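Local coordinates for protein beta-Ala-His dipeptidase (Homo sapiens, PDB 3DLJ) that hydrolyses Xaa-His dipeptides, above all carnosine and anserine, as a secreted zinc-dependent metallopeptidase of the M20 family that works with two zinc ions per subunit, at residues 227-232 with 252-257; 321-326 with 354-359; 219-224 with 394-399; 40-45 with 113-118; 135-140 with 459-464. One frame throughout, in Å; residues are numbered along the deposited sequence.

Interaction 1: residues 227-232 with 252-257; sequences FMVEVK and ADLVAL
Val229 and Val231 turn their side chains toward helix 250-258 and meet Asp253, Leu254 and Leu257 there. The packed part centres on Leu257 CD1. It reaches Val231 CG2 at 3.8 Å, the two side chains meeting tip to tip, and it also touches Val229 CG1 at 3.8 Å. Leu254 carries CG anti to its backbone N (chi1 -180°), which brings CD1 over the strand backbone, 3.6 Å from Val229 O. The other branch of Val231 serves a different neighbour: CG1 lies 3.8 Å from Asp253 CB, the side chains at about a right angle. The Asp253 carboxylate is held elsewhere, by Arg379, Ser381 and Asn383. A glycine in place of Val231 would probably leave a gap beside Leu257 CD1 and Leu254 CB and uncover the flank of Asp253. On the looser side, Glu230 points away from the helix and pairs with Arg346, while Ala252 and Val255 are exposed. No hydrogen bond joins the segments. Strand and helix run roughly antiparallel, at 153°, with their axes 8.6 Å apart. Helix 361-377 packs beside them, Leu372 on Val229 and Val375 on Leu257. This is the helix-on-sheet packing of an alpha/beta sandwich, consistent with the M20 dimerisation domain.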
# COMPACT_ATOMS: atom_id res chain seq x y z
N PHE A 227 0.11 -0.18 -17.21
CA PHE A 227 0.40 -0.46 -18.61
C PHE A 227 1.90 -0.63 -18.85
O PHE A 227 2.72 0.03 -18.23
CB PHE A 227 -0.17 0.64 -19.53
CG PHE A 227 -1.68 0.66 -19.57
CD1 PHE A 227 -2.41 1.39 -18.63
CD2 PHE A 227 -2.37 -0.04 -20.55
CE1 PHE A 227 -3.79 1.39 -18.65
CE2 PHE A 227 -3.77 -0.03 -20.58
CZ PHE A 227 -4.47 0.69 -19.62
N MET A 228 2.22 -1.58 -19.71
CA MET A 228 3.55 -1.76 -20.22
C MET A 228 3.46 -1.55 -21.71
O MET A 228 2.59 -2.12 -22.36
CB MET A 228 4.03 -3.17 -19.90
CG MET A 228 4.15 -3.40 -18.38
SD MET A 228 5.10 -4.91 -18.09
CE MET A 228 5.13 -4.88 -16.32
N VAL A 229 4.35 -0.73 -22.26
CA VAL A 229 4.36 -0.47 -23.69
C VAL A 229 5.72 -0.85 -24.25
O VAL A 229 6.70 -0.12 -24.08
CB VAL A 229 4.09 1.03 -24.02
CG1 VAL A 229 4.03 1.29 -25.55
CG2 VAL A 229 2.84 1.53 -23.33
N GLU A 230 5.78 -2.00 -24.92
CA GLU A 230 6.99 -2.48 -25.55
C GLU A 230 7.14 -1.98 -26.99
O GLU A 230 6.22 -2.12 -27.80
CB GLU A 230 7.06 -4.01 -25.47
CG GLU A 230 8.42 -4.60 -25.89
CD GLU A 230 8.37 -6.13 -26.09
OE1 GLU A 230 7.68 -6.61 -27.00
OE2 GLU A 230 9.02 -6.86 -25.32
N VAL A 231 8.27 -1.36 -27.29
CA VAL A 231 8.64 -1.08 -28.66
C VAL A 231 9.92 -1.86 -28.99
O VAL A 231 10.94 -1.71 -28.32
CB VAL A 231 8.80 0.45 -28.97
CG1 VAL A 231 8.99 0.66 -30.46
CG2 VAL A 231 7.60 1.26 -28.50
N LYS A 232 9.87 -2.68 -30.03
CA LYS A 232 10.96 -3.60 -30.36
C LYS A 232 11.39 -3.48 -31.81
O LYS A 232 10.57 -3.56 -32.72
CB LYS A 232 10.56 -5.04 -30.05
CG LYS A 232 11.62 -6.04 -30.48
CD LYS A 232 11.27 -7.47 -30.21
CE LYS A 232 12.09 -8.38 -31.15
NZ LYS A 232 12.33 -9.73 -30.57
N ALA A 252 12.90 6.53 -29.57
CA ALA A 252 12.21 7.67 -30.17
C ALA A 252 10.68 7.42 -30.24
O ALA A 252 9.91 8.30 -29.93
CB ALA A 252 12.81 8.00 -31.57
N ASP A 253 10.28 6.21 -30.65
CA ASP A 253 8.89 5.77 -30.67
C ASP A 253 8.27 5.76 -29.25
O ASP A 253 7.20 6.31 -29.03
CB ASP A 253 8.77 4.37 -31.31
CG ASP A 253 9.03 4.35 -32.83
OD1 ASP A 253 8.93 5.41 -33.48
OD2 ASP A 253 9.32 3.24 -33.38
N LEU A 254 8.96 5.16 -28.29
CA LEU A 254 8.45 5.06 -26.93
C LEU A 254 8.26 6.41 -26.27
O LEU A 254 7.21 6.67 -25.67
CB LEU A 254 9.33 4.13 -26.06
CG LEU A 254 8.93 3.93 -24.59
CD1 LEU A 254 7.49 3.33 -24.47
CD2 LEU A 254 9.93 3.07 -23.81
N VAL A 255 9.24 7.30 -26.43
CA VAL A 255 9.15 8.64 -25.90
C VAL A 255 7.97 9.44 -26.49
O VAL A 255 7.31 10.23 -25.79
CB VAL A 255 10.52 9.41 -26.06
CG1 VAL A 255 10.33 10.88 -25.85
CG2 VAL A 255 11.56 8.83 -25.08
N ALA A 256 7.70 9.24 -27.78
CA ALA A 256 6.54 9.84 -28.41
C ALA A 256 5.23 9.21 -27.88
O ALA A 256 4.25 9.91 -27.67
CB ALA A 256 6.62 9.72 -29.92
N LEU A 257 5.21 7.90 -27.68
CA LEU A 257 4.06 7.22 -27.06
C LEU A 257 3.78 7.70 -25.65
O LEU A 257 2.67 8.06 -25.33
CB LEU A 257 4.26 5.70 -27.06
CG LEU A 257 4.18 5.09 -28.46
CD1 LEU A 257 4.73 3.69 -28.45
CD2 LEU A 257 2.73 5.11 -28.97

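Interaction 2: residues 321-326 with 354-359; sequences RYPSLS and RLVPHM
Arg321 and Val356 meet where segment 321-326 leaves helix 312-320: Arg321 O lies 3.3 Å from Val356 CG2. A water gives one hydrogen bond to Arg321 O and one to Pro357 O, so it ties the two loops together. The Tyr322 side chain starts away from the other segment, but Tyr322 O sits 3.5 Å from Val356 CG1. Both methyl branches of this valine thus meet backbone oxygens. CG2 lies between the backbone N and the carbonyl carbon (chi1 of CG1 -59°), and from there it also reaches Pro323 CD at 3.8 Å. With an alanine here, the Arg321 and Tyr322 carbonyls would probably lose the methyls packed on them, and a gap would open beside Pro323 CD. Pro323 CB lies 3.7 Å from Met359 SD. Pro323 CA makes a CA-H...O contact with Arg354 O. Arg354 N gives a hydrogen bond of 2.9 Å to Ser324 O. Ser324 OG rests against Arg354 CG, at 3.5 Å. The Arg354 side chain is about 7 Å from that of the zinc ligand His456. The contact ends the antiparallel pairing of strands 324-331 and 346-355 in the mixed sheet. Arg222 of strand 216-232 packs on Ser324, Arg354 and Val356, and helix 361-377 meets Met359 through Val364.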
# COMPACT_ATOMS: atom_id res chain seq x y z
N ARG A 321 -10.76 11.43 -6.15
CA ARG A 321 -11.98 11.26 -6.95
C ARG A 321 -11.86 11.66 -8.42
O ARG A 321 -12.82 11.58 -9.19
CB ARG A 321 -13.19 11.93 -6.25
CG ARG A 321 -13.14 13.46 -6.13
CD ARG A 321 -13.71 14.14 -7.40
NE ARG A 321 -15.14 13.86 -7.59
CZ ARG A 321 -15.76 13.79 -8.77
NH1 ARG A 321 -15.08 13.93 -9.90
NH2 ARG A 321 -17.06 13.55 -8.83
N TYR A 322 -10.66 12.09 -8.81
CA TYR A 322 -10.31 12.24 -10.22
C TYR A 322 -9.24 11.21 -10.61
O TYR A 322 -8.41 10.84 -9.79
CB TYR A 322 -9.83 13.65 -10.53
CG TYR A 322 -10.91 14.73 -10.50
CD1 TYR A 322 -10.88 15.72 -9.52
CD2 TYR A 322 -11.92 14.78 -11.45
CE1 TYR A 322 -11.81 16.73 -9.48
CE2 TYR A 322 -12.86 15.79 -11.42
CZ TYR A 322 -12.81 16.76 -10.42
OH TYR A 322 -13.74 17.79 -10.36
N PRO A 323 -9.28 10.71 -11.87
CA PRO A 323 -8.23 9.80 -12.29
C PRO A 323 -6.89 10.53 -12.44
O PRO A 323 -6.86 11.76 -12.55
CB PRO A 323 -8.74 9.30 -13.66
CG PRO A 323 -9.58 10.39 -14.15
CD PRO A 323 -10.24 10.98 -12.95
N SER A 324 -5.78 9.81 -12.40
CA SER A 324 -4.49 10.43 -12.54
C SER A 324 -3.59 9.49 -13.35
O SER A 324 -3.80 8.26 -13.32
CB SER A 324 -3.88 10.71 -11.16
OG SER A 324 -3.46 9.52 -10.52
N LEU A 325 -2.63 10.06 -14.07
CA LEU A 325 -1.72 9.26 -14.87
C LEU A 325 -0.27 9.56 -14.48
O LEU A 325 0.14 10.73 -14.44
CB LEU A 325 -1.97 9.48 -16.37
CG LEU A 325 -1.21 8.57 -17.35
CD1 LEU A 325 -1.93 8.54 -18.65
CD2 LEU A 325 0.27 8.99 -17.56
N SER A 326 0.50 8.51 -14.17
CA SER A 326 1.91 8.63 -13.82
C SER A 326 2.80 7.75 -14.68
O SER A 326 2.53 6.56 -14.84
CB SER A 326 2.13 8.26 -12.34
OG SER A 326 1.45 9.16 -11.51
N ARG A 354 -4.75 5.75 -12.19
CA ARG A 354 -5.58 5.53 -11.03
C ARG A 354 -7.02 5.72 -11.40
O ARG A 354 -7.38 6.68 -12.10
CB ARG A 354 -5.14 6.45 -9.91
CG ARG A 354 -3.69 6.23 -9.50
CD ARG A 354 -3.51 5.00 -8.59
NE ARG A 354 -2.10 4.74 -8.27
CZ ARG A 354 -1.65 3.71 -7.55
NH1 ARG A 354 -0.35 3.58 -7.32
NH2 ARG A 354 -2.50 2.80 -7.06
N LEU A 355 -7.86 4.80 -10.97
CA LEU A 355 -9.24 4.79 -11.41
C LEU A 355 -10.18 5.22 -10.29
O LEU A 355 -9.91 4.96 -9.12
CB LEU A 355 -9.63 3.43 -11.96
CG LEU A 355 -8.67 2.77 -12.95
CD1 LEU A 355 -9.25 1.42 -13.41
CD2 LEU A 355 -8.45 3.64 -14.15
N VAL A 356 -11.26 5.89 -10.67
CA VAL A 356 -12.25 6.39 -9.73
C VAL A 356 -13.66 6.02 -10.26
O VAL A 356 -13.82 5.69 -11.43
CB VAL A 356 -12.12 7.94 -9.54
CG1 VAL A 356 -10.74 8.30 -9.02
CG2 VAL A 356 -12.44 8.69 -10.84
N PRO A 357 -14.67 6.02 -9.37
CA PRO A 357 -16.05 5.89 -9.83
C PRO A 357 -16.41 6.92 -10.91
O PRO A 357 -16.06 8.09 -10.76
CB PRO A 357 -16.87 6.15 -8.56
CG PRO A 357 -15.96 5.85 -7.43
CD PRO A 357 -14.56 6.09 -7.90
N HIS A 358 -17.09 6.51 -11.99
CA HIS A 358 -17.50 5.12 -12.24
C HIS A 358 -16.75 4.45 -13.40
O HIS A 358 -17.37 3.84 -14.25
CB HIS A 358 -19.01 5.06 -12.53
CG HIS A 358 -19.85 4.97 -11.30
ND1 HIS A 358 -21.09 5.56 -11.20
CD2 HIS A 358 -19.61 4.37 -10.11
CE1 HIS A 358 -21.58 5.32 -9.99
NE2 HIS A 358 -20.70 4.61 -9.31
N MET A 359 -15.42 4.56 -13.41
CA MET A 359 -14.62 4.05 -14.55
C MET A 359 -14.58 2.51 -14.68
O MET A 359 -14.34 1.79 -13.71
CB MET A 359 -13.19 4.63 -14.50
CG MET A 359 -13.12 6.17 -14.47
SD MET A 359 -11.48 6.85 -14.14
CE MET A 359 -10.71 6.66 -15.77
O HOH W 1 -15.14 9.79 -8.78

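Interaction 3: residues 219-224 with 394-399; sequences YGTRGN and HPWIAN
Tyr219 O takes a hydrogen bond from Ala398 N, 2.6 Å long and almost straight at 178°, and the two segments run antiparallel from there. Thr221 and Trp396 form the hydrogen-bonded pair. Thr221 N gives to Trp396 O at 2.8 Å, and the return bond, from Trp396 N to Thr221 O, is weak. Between these bonds and that of Tyr219, Gly220 and Ile397 form a non-hydrogen-bonded pair, with CA atoms 4.2 Å apart. A side chain on Gly220 would come tight against Ile397 CD1. Gly223 faces Pro395 so closely that a CB there would clash with the backbone at His394 and Pro395. This is the pairing of strands 216-232 and 384-397 in one mixed sheet, at the end nearer the zinc site. On one side of the sheet the Trp396 indole lies along the first strand, since chi1 of 166° sets CG opposite the backbone N. Trp396 CZ3 reaches Tyr219 C at 3.4 Å, and Thr221 OG1 touches Trp396 CB at 3.4 Å. Thr221 CG2 adds a contact to Trp396 CE3. Helix 430-438 packs on the indole through Ala432, Lys433 and Gln436, and Tyr405 meets it from helix 403-416. Elsewhere Ile397 CD1 lies alongside the Tyr219 ring, 3.9 Å from Tyr219 CD1.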
# COMPACT_ATOMS: atom_id res chain seq x y z
N TYR A 219 -11.96 5.40 4.14
CA TYR A 219 -13.16 4.66 3.75
C TYR A 219 -13.31 4.47 2.24
O TYR A 219 -14.30 3.89 1.78
CB TYR A 219 -14.42 5.33 4.30
CG TYR A 219 -14.76 6.66 3.65
CD1 TYR A 219 -15.61 6.73 2.53
CD2 TYR A 219 -14.26 7.85 4.18
CE1 TYR A 219 -15.92 7.95 1.95
CE2 TYR A 219 -14.57 9.07 3.61
CZ TYR A 219 -15.40 9.12 2.50
OH TYR A 219 -15.70 10.33 1.94
N GLY A 220 -12.35 4.98 1.47
CA GLY A 220 -12.34 4.77 0.04
C GLY A 220 -10.97 4.83 -0.56
O GLY A 220 -10.11 5.55 -0.07
N THR A 221 -10.76 4.05 -1.62
CA THR A 221 -9.47 3.97 -2.31
C THR A 221 -9.64 4.09 -3.83
O THR A 221 -10.69 3.81 -4.36
CB THR A 221 -8.71 2.63 -1.99
OG1 THR A 221 -9.51 1.52 -2.41
CG2 THR A 221 -8.40 2.49 -0.50
N ARG A 222 -8.59 4.47 -4.55
CA ARG A 222 -8.69 4.46 -6.01
C ARG A 222 -8.41 3.06 -6.56
O ARG A 222 -7.79 2.25 -5.90
CB ARG A 222 -7.76 5.49 -6.63
CG ARG A 222 -8.17 6.93 -6.37
CD ARG A 222 -7.56 7.85 -7.42
NE ARG A 222 -6.17 8.13 -7.07
CZ ARG A 222 -5.46 9.17 -7.49
NH1 ARG A 222 -5.97 10.11 -8.31
NH2 ARG A 222 -4.23 9.26 -7.06
N GLY A 223 -8.92 2.78 -7.76
CA GLY A 223 -8.47 1.63 -8.54
C GLY A 223 -7.14 1.93 -9.23
O GLY A 223 -6.52 2.98 -9.00
N ASN A 224 -6.70 0.98 -10.06
CA ASN A 224 -5.49 1.19 -10.84
C ASN A 224 -5.45 0.40 -12.15
O ASN A 224 -6.07 -0.66 -12.26
CB ASN A 224 -4.20 0.92 -10.02
CG ASN A 224 -2.99 1.71 -10.56
OD1 ASN A 224 -3.13 2.52 -11.48
ND2 ASN A 224 -1.82 1.48 -10.01
N HIS A 394 -10.60 -2.25 -9.74
CA HIS A 394 -11.64 -1.27 -9.49
C HIS A 394 -11.42 -0.57 -8.15
O HIS A 394 -10.75 -1.10 -7.27
CB HIS A 394 -13.02 -1.94 -9.55
CG HIS A 394 -13.48 -2.27 -10.94
ND1 HIS A 394 -14.00 -1.31 -11.79
CD2 HIS A 394 -13.47 -3.43 -11.63
CE1 HIS A 394 -14.31 -1.89 -12.94
NE2 HIS A 394 -14.00 -3.17 -12.87
N PRO A 395 -11.95 0.66 -8.01
CA PRO A 395 -11.89 1.35 -6.72
C PRO A 395 -12.77 0.70 -5.66
O PRO A 395 -13.68 -0.08 -5.96
CB PRO A 395 -12.37 2.76 -7.04
CG PRO A 395 -13.08 2.66 -8.29
CD PRO A 395 -12.60 1.49 -9.05
N TRP A 396 -12.49 1.02 -4.41
CA TRP A 396 -13.20 0.45 -3.30
C TRP A 396 -13.71 1.59 -2.43
O TRP A 396 -13.04 2.61 -2.27
CB TRP A 396 -12.26 -0.47 -2.52
CG TRP A 396 -12.75 -0.91 -1.13
CD1 TRP A 396 -13.45 -2.05 -0.82
CD2 TRP A 396 -12.55 -0.22 0.11
NE1 TRP A 396 -13.70 -2.11 0.53
CE2 TRP A 396 -13.16 -0.99 1.12
CE3 TRP A 396 -11.92 0.98 0.46
CZ2 TRP A 396 -13.15 -0.60 2.48
CZ3 TRP A 396 -11.90 1.36 1.80
CH2 TRP A 396 -12.51 0.57 2.79
N ILE A 397 -14.91 1.38 -1.89
CA ILE A 397 -15.57 2.29 -0.96
C ILE A 397 -16.22 1.48 0.16
O ILE A 397 -16.89 0.47 -0.10
CB ILE A 397 -16.66 3.13 -1.66
CG1 ILE A 397 -17.07 4.33 -0.80
CG2 ILE A 397 -17.88 2.27 -2.03
CD1 ILE A 397 -16.29 5.60 -1.12
N ALA A 398 -16.01 1.92 1.41
CA ALA A 398 -16.73 1.35 2.53
C ALA A 398 -17.97 2.18 2.83
O ALA A 398 -18.08 3.33 2.38
CB ALA A 398 -15.84 1.26 3.76
N ASN A 399 -18.91 1.58 3.56
CA ASN A 399 -20.01 2.33 4.13
C ASN A 399 -19.51 2.97 5.42
O ASN A 399 -19.25 2.27 6.41
CB ASN A 399 -21.22 1.42 4.39

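Interaction 4: residues 40-45 with 113-118; sequences DSVQPV and VQPADR
Asp40 and Pro115 cross at about a right angle, the carboxylate of one lying against the ring of the other. Asp40 OD2 is 3.3 Å from Pro115 CA and also touches CB and CG. A chi1 of 178° swings the acid away from its own backbone N and across to the proline. Asp40 OD1 accepts from Val42 N, nearly along its C-O axis, and from Gln43 N at 3.2 Å, from above the carboxylate plane. The first bond makes an Asx turn and the second an Asx motif. Asp40 OD2 takes Gln43 NE2 at 2.8 Å, on the syn side but 33° out of the carboxylate plane. It also receives a bond from a water that accepts from Ala116 N, linking the two loops. These grips fix the rotation of the carboxylate. Val42 also crosses the proline ring at about a right angle, its CB 3.7 Å from Pro115 CD. Gln43 meets the ring more obliquely, NE2 lying 3.9 Å from Pro115 CB. Both loops border the active site. Ser41 OG is hydrogen-bonded to Asp112, probably an active-site residue, and Gln114 NE2 to the zinc ligand Glu178. Val113 O lies 3.6 Å from Asp40 CA in a CA-H...O contact, and Val113 CG2 packs on the Asp40 backbone.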
# COMPACT_ATOMS: atom_id res chain seq x y z
N ASP A 40 12.29 -9.17 1.36
CA ASP A 40 12.02 -8.57 0.05
C ASP A 40 11.34 -9.63 -0.86
O ASP A 40 11.96 -10.63 -1.25
CB ASP A 40 13.36 -8.07 -0.49
CG ASP A 40 13.29 -7.45 -1.87
OD1 ASP A 40 12.34 -7.71 -2.63
OD2 ASP A 40 14.25 -6.71 -2.21
N SER A 41 10.06 -9.41 -1.18
CA SER A 41 9.27 -10.34 -2.01
C SER A 41 9.35 -10.08 -3.52
O SER A 41 8.88 -10.89 -4.31
CB SER A 41 7.81 -10.30 -1.61
OG SER A 41 7.27 -9.01 -1.83
N VAL A 42 9.92 -8.93 -3.90
CA VAL A 42 9.83 -8.44 -5.27
C VAL A 42 11.02 -8.97 -6.10
O VAL A 42 10.86 -9.26 -7.28
CB VAL A 42 9.70 -6.87 -5.31
CG1 VAL A 42 9.89 -6.30 -6.72
CG2 VAL A 42 8.36 -6.42 -4.74
N GLN A 43 12.19 -9.11 -5.47
CA GLN A 43 13.37 -9.69 -6.10
C GLN A 43 13.28 -11.22 -6.13
O GLN A 43 13.14 -11.87 -5.08
CB GLN A 43 14.68 -9.19 -5.46
CG GLN A 43 14.90 -7.66 -5.59
CD GLN A 43 16.30 -7.19 -5.13
OE1 GLN A 43 17.31 -7.44 -5.81
NE2 GLN A 43 16.35 -6.52 -3.98
N PRO A 44 13.36 -11.81 -7.35
CA PRO A 44 13.37 -13.26 -7.54
C PRO A 44 14.76 -13.83 -7.25
O PRO A 44 15.40 -14.41 -8.14
CB PRO A 44 13.02 -13.42 -9.02
CG PRO A 44 13.56 -12.14 -9.67
CD PRO A 44 13.47 -11.07 -8.63
N VAL A 45 15.23 -13.62 -6.02
CA VAL A 45 16.61 -13.91 -5.62
C VAL A 45 16.52 -14.82 -4.39
O VAL A 45 15.93 -14.42 -3.39
CB VAL A 45 17.39 -12.61 -5.25
CG1 VAL A 45 18.79 -12.93 -4.77
CG2 VAL A 45 17.42 -11.63 -6.44
N VAL A 113 8.42 -6.60 2.16
CA VAL A 113 8.74 -5.20 1.89
C VAL A 113 9.17 -5.00 0.40
O VAL A 113 9.55 -5.97 -0.30
CB VAL A 113 9.86 -4.68 2.87
CG1 VAL A 113 9.37 -4.69 4.32
CG2 VAL A 113 11.11 -5.53 2.74
N GLN A 114 9.03 -3.75 -0.06
CA GLN A 114 9.59 -3.27 -1.32
C GLN A 114 11.12 -3.32 -1.23
O GLN A 114 11.67 -3.11 -0.14
CB GLN A 114 9.14 -1.82 -1.58
CG GLN A 114 7.71 -1.69 -2.12
CD GLN A 114 7.57 -2.16 -3.58
OE1 GLN A 114 8.40 -1.84 -4.42
NE2 GLN A 114 6.53 -2.93 -3.87
N PRO A 115 11.81 -3.58 -2.36
CA PRO A 115 13.28 -3.56 -2.36
C PRO A 115 13.83 -2.24 -1.82
O PRO A 115 13.20 -1.19 -1.93
CB PRO A 115 13.63 -3.69 -3.84
CG PRO A 115 12.49 -4.43 -4.45
CD PRO A 115 11.27 -3.90 -3.69
N ALA A 116 15.01 -2.30 -1.22
CA ALA A 116 15.71 -1.12 -0.76
C ALA A 116 17.19 -1.30 -1.02
O ALA A 116 17.86 -2.15 -0.42
CB ALA A 116 15.44 -0.89 0.70
N ASP A 117 17.71 -0.49 -1.93
CA ASP A 117 19.15 -0.44 -2.09
C ASP A 117 19.60 0.89 -1.55
O ASP A 117 19.01 1.92 -1.87
CB ASP A 117 19.54 -0.63 -3.56
CG ASP A 117 19.67 -2.11 -3.95
OD1 ASP A 117 19.34 -3.00 -3.11
OD2 ASP A 117 20.09 -2.38 -5.10
N ARG A 118 20.64 0.86 -0.73
CA ARG A 118 21.20 2.08 -0.17
C ARG A 118 21.67 3.08 -1.23
O ARG A 118 21.52 4.29 -1.07
CB ARG A 118 22.32 1.74 0.79
CG ARG A 118 22.73 2.91 1.61
CD ARG A 118 23.66 2.47 2.70
NE ARG A 118 23.95 3.63 3.51
CZ ARG A 118 24.46 3.58 4.73
NH1 ARG A 118 24.75 2.40 5.29
NH2 ARG A 118 24.66 4.73 5.39
O HOH W 2 15.87 -5.15 -0.71

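Interaction 5: residues 135-140 with 459-464; sequences KLYGRG and NEKINR
Arg139 and Glu460 form a salt bridge, NH2 to OE1 at 2.9 Å. It uses the anti lone pair of OE1 and lies close to the guanidinium plane, and the two side chains cross at about a right angle. Glu460 OE1 also accepts from Gly140 N at 3.0 Å, from above the carboxylate plane. Glu460 OE2 turns to Thr142 N and Asp143 N, so the acid braces the backbone of Asp143, which binds both zinc ions. The guanidinium also serves Gln114 O, Pro115 O and Ser457 O. Glu460 O takes Gly138 N at 2.8 Å. Leu136 N gives to Ile462 O at 2.7 Å, and Ile462 N returns one to Leu136 O. These bonds join strands 135-137 and 461-463, antiparallel at 159°, in a small three-stranded sheet completed by 130-132. On the face of Lys135, Tyr137 and Lys461, Lys461 CB sits over the Tyr137 ring in a CH-pi contact, 3.9 Å from its centroid. Asn459 O lies at the ring edge. Lys461 CD packs on Lys135 CB at 3.5 Å, and Lys461 NZ is held by Asn463 OD1, Asp452 and Asp453. On the other face Leu136 CD1 meets Ile462 CG2 at 4.1 Å, with Val28 and Leu31 of helix 24-35 nearby.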
# COMPACT_ATOMS: atom_id res chain seq x y z
N LYS A 135 11.85 10.03 14.54
CA LYS A 135 11.44 9.30 13.33
C LYS A 135 12.26 8.01 13.17
O LYS A 135 13.49 8.04 13.24
CB LYS A 135 11.62 10.17 12.08
CG LYS A 135 10.84 11.47 12.11
CD LYS A 135 11.30 12.41 11.03
CE LYS A 135 12.41 13.29 11.51
NZ LYS A 135 13.36 13.53 10.38
N LEU A 136 11.59 6.89 12.95
CA LEU A 136 12.28 5.59 12.88
C LEU A 136 12.44 5.19 11.43
O LEU A 136 11.48 4.76 10.79
CB LEU A 136 11.48 4.51 13.65
CG LEU A 136 11.03 4.86 15.07
CD1 LEU A 136 9.97 3.88 15.65
CD2 LEU A 136 12.27 4.95 15.97
N TYR A 137 13.66 5.31 10.92
CA TYR A 137 13.94 5.15 9.48
C TYR A 137 14.35 3.72 9.14
O TYR A 137 15.21 3.15 9.80
CB TYR A 137 15.07 6.09 9.06
CG TYR A 137 14.63 7.51 8.89
CD1 TYR A 137 14.81 8.45 9.90
CD2 TYR A 137 14.04 7.93 7.71
CE1 TYR A 137 14.40 9.77 9.73
CE2 TYR A 137 13.62 9.23 7.54
CZ TYR A 137 13.81 10.14 8.53
OH TYR A 137 13.37 11.44 8.32
N GLY A 138 13.73 3.16 8.10
CA GLY A 138 14.03 1.81 7.70
C GLY A 138 12.98 1.30 6.74
O GLY A 138 11.82 1.74 6.79
N ARG A 139 13.37 0.37 5.88
CA ARG A 139 12.42 -0.24 4.96
C ARG A 139 11.42 -1.14 5.70
O ARG A 139 11.80 -2.04 6.44
CB ARG A 139 13.16 -1.01 3.84
CG ARG A 139 12.27 -1.92 3.03
CD ARG A 139 11.17 -1.11 2.24
NE ARG A 139 11.72 -0.55 1.00
CZ ARG A 139 11.74 0.74 0.66
NH1 ARG A 139 12.29 1.07 -0.50
NH2 ARG A 139 11.21 1.70 1.44
N GLY A 140 10.12 -0.88 5.49
CA GLY A 140 9.06 -1.60 6.20
C GLY A 140 8.61 -0.97 7.51
O GLY A 140 7.75 -1.53 8.19
N ASN A 459 14.47 6.37 2.30
CA ASN A 459 14.30 7.04 3.59
C ASN A 459 12.87 6.96 4.13
O ASN A 459 12.34 7.94 4.68
CB ASN A 459 14.87 8.46 3.53
CG ASN A 459 16.32 8.48 3.03
OD1 ASN A 459 17.18 7.84 3.62
ND2 ASN A 459 16.58 9.18 1.93
N GLU A 460 12.24 5.80 3.95
CA GLU A 460 11.01 5.41 4.64
C GLU A 460 11.21 5.45 6.16
O GLU A 460 12.24 5.07 6.66
CB GLU A 460 10.61 3.98 4.25
CG GLU A 460 9.29 3.56 4.89
CD GLU A 460 8.89 2.14 4.62
OE1 GLU A 460 9.46 1.48 3.70
OE2 GLU A 460 7.95 1.70 5.32
N LYS A 461 10.19 5.90 6.88
CA LYS A 461 10.19 5.92 8.35
C LYS A 461 8.77 5.69 8.84
O LYS A 461 7.81 5.80 8.06
CB LYS A 461 10.67 7.30 8.87
CG LYS A 461 9.82 8.43 8.28
CD LYS A 461 9.68 9.60 9.17
CE LYS A 461 8.79 10.68 8.56
NZ LYS A 461 7.40 10.58 9.06
N ILE A 462 8.65 5.39 10.13
CA ILE A 462 7.44 5.65 10.87
C ILE A 462 7.87 6.52 12.05
O ILE A 462 8.96 6.32 12.61
CB ILE A 462 6.70 4.35 11.32
CG1 ILE A 462 5.27 4.70 11.79
CG2 ILE A 462 7.52 3.53 12.37
CD1 ILE A 462 4.41 3.52 12.10
N ASN A 463 7.04 7.52 12.40
CA ASN A 463 7.29 8.28 13.63
C ASN A 463 7.10 7.42 14.89
O ASN A 463 6.13 6.66 14.97
CB ASN A 463 6.40 9.53 13.72
CG ASN A 463 6.57 10.46 12.53
OD1 ASN A 463 7.59 10.42 11.85
ND2 ASN A 463 5.58 11.30 12.29
N ARG A 464 8.01 7.55 15.86
CA ARG A 464 7.85 6.85 17.15
C ARG A 464 6.47 7.15 17.77
O ARG A 464 5.81 6.25 18.30
CB ARG A 464 8.97 7.24 18.13
CG ARG A 464 8.79 6.63 19.51
CD ARG A 464 9.74 7.22 20.57
NE ARG A 464 11.05 6.57 20.52
CZ ARG A 464 11.42 5.52 21.25
NH1 ARG A 464 12.64 5.05 21.09
NH2 ARG A 464 10.60 4.95 22.12

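Interactions 1, 2 and 3 all reach one mixed sheet, interaction 1 through a helix laid on it. Interactions 1 and 3 share strand 216-232, and interaction 2 joins interaction 3 through Leu355 O to Gly223 N and Tyr322 O to Arg222 NH1. Interaction 1 is fully buried, held by apolar packing with no hydrogen bond across it, and away from the annotated sites. Interactions 2 and 3 are partly buried and mix backbone bonds with packing. Interactions 4 and 5 lie closer to the zinc ions and are also partly buried. Interaction 5 adds a salt bridge, while interaction 4 is bridged by a water and its direct hydrogen bonds stay within one loop. Arg139 ties these two together.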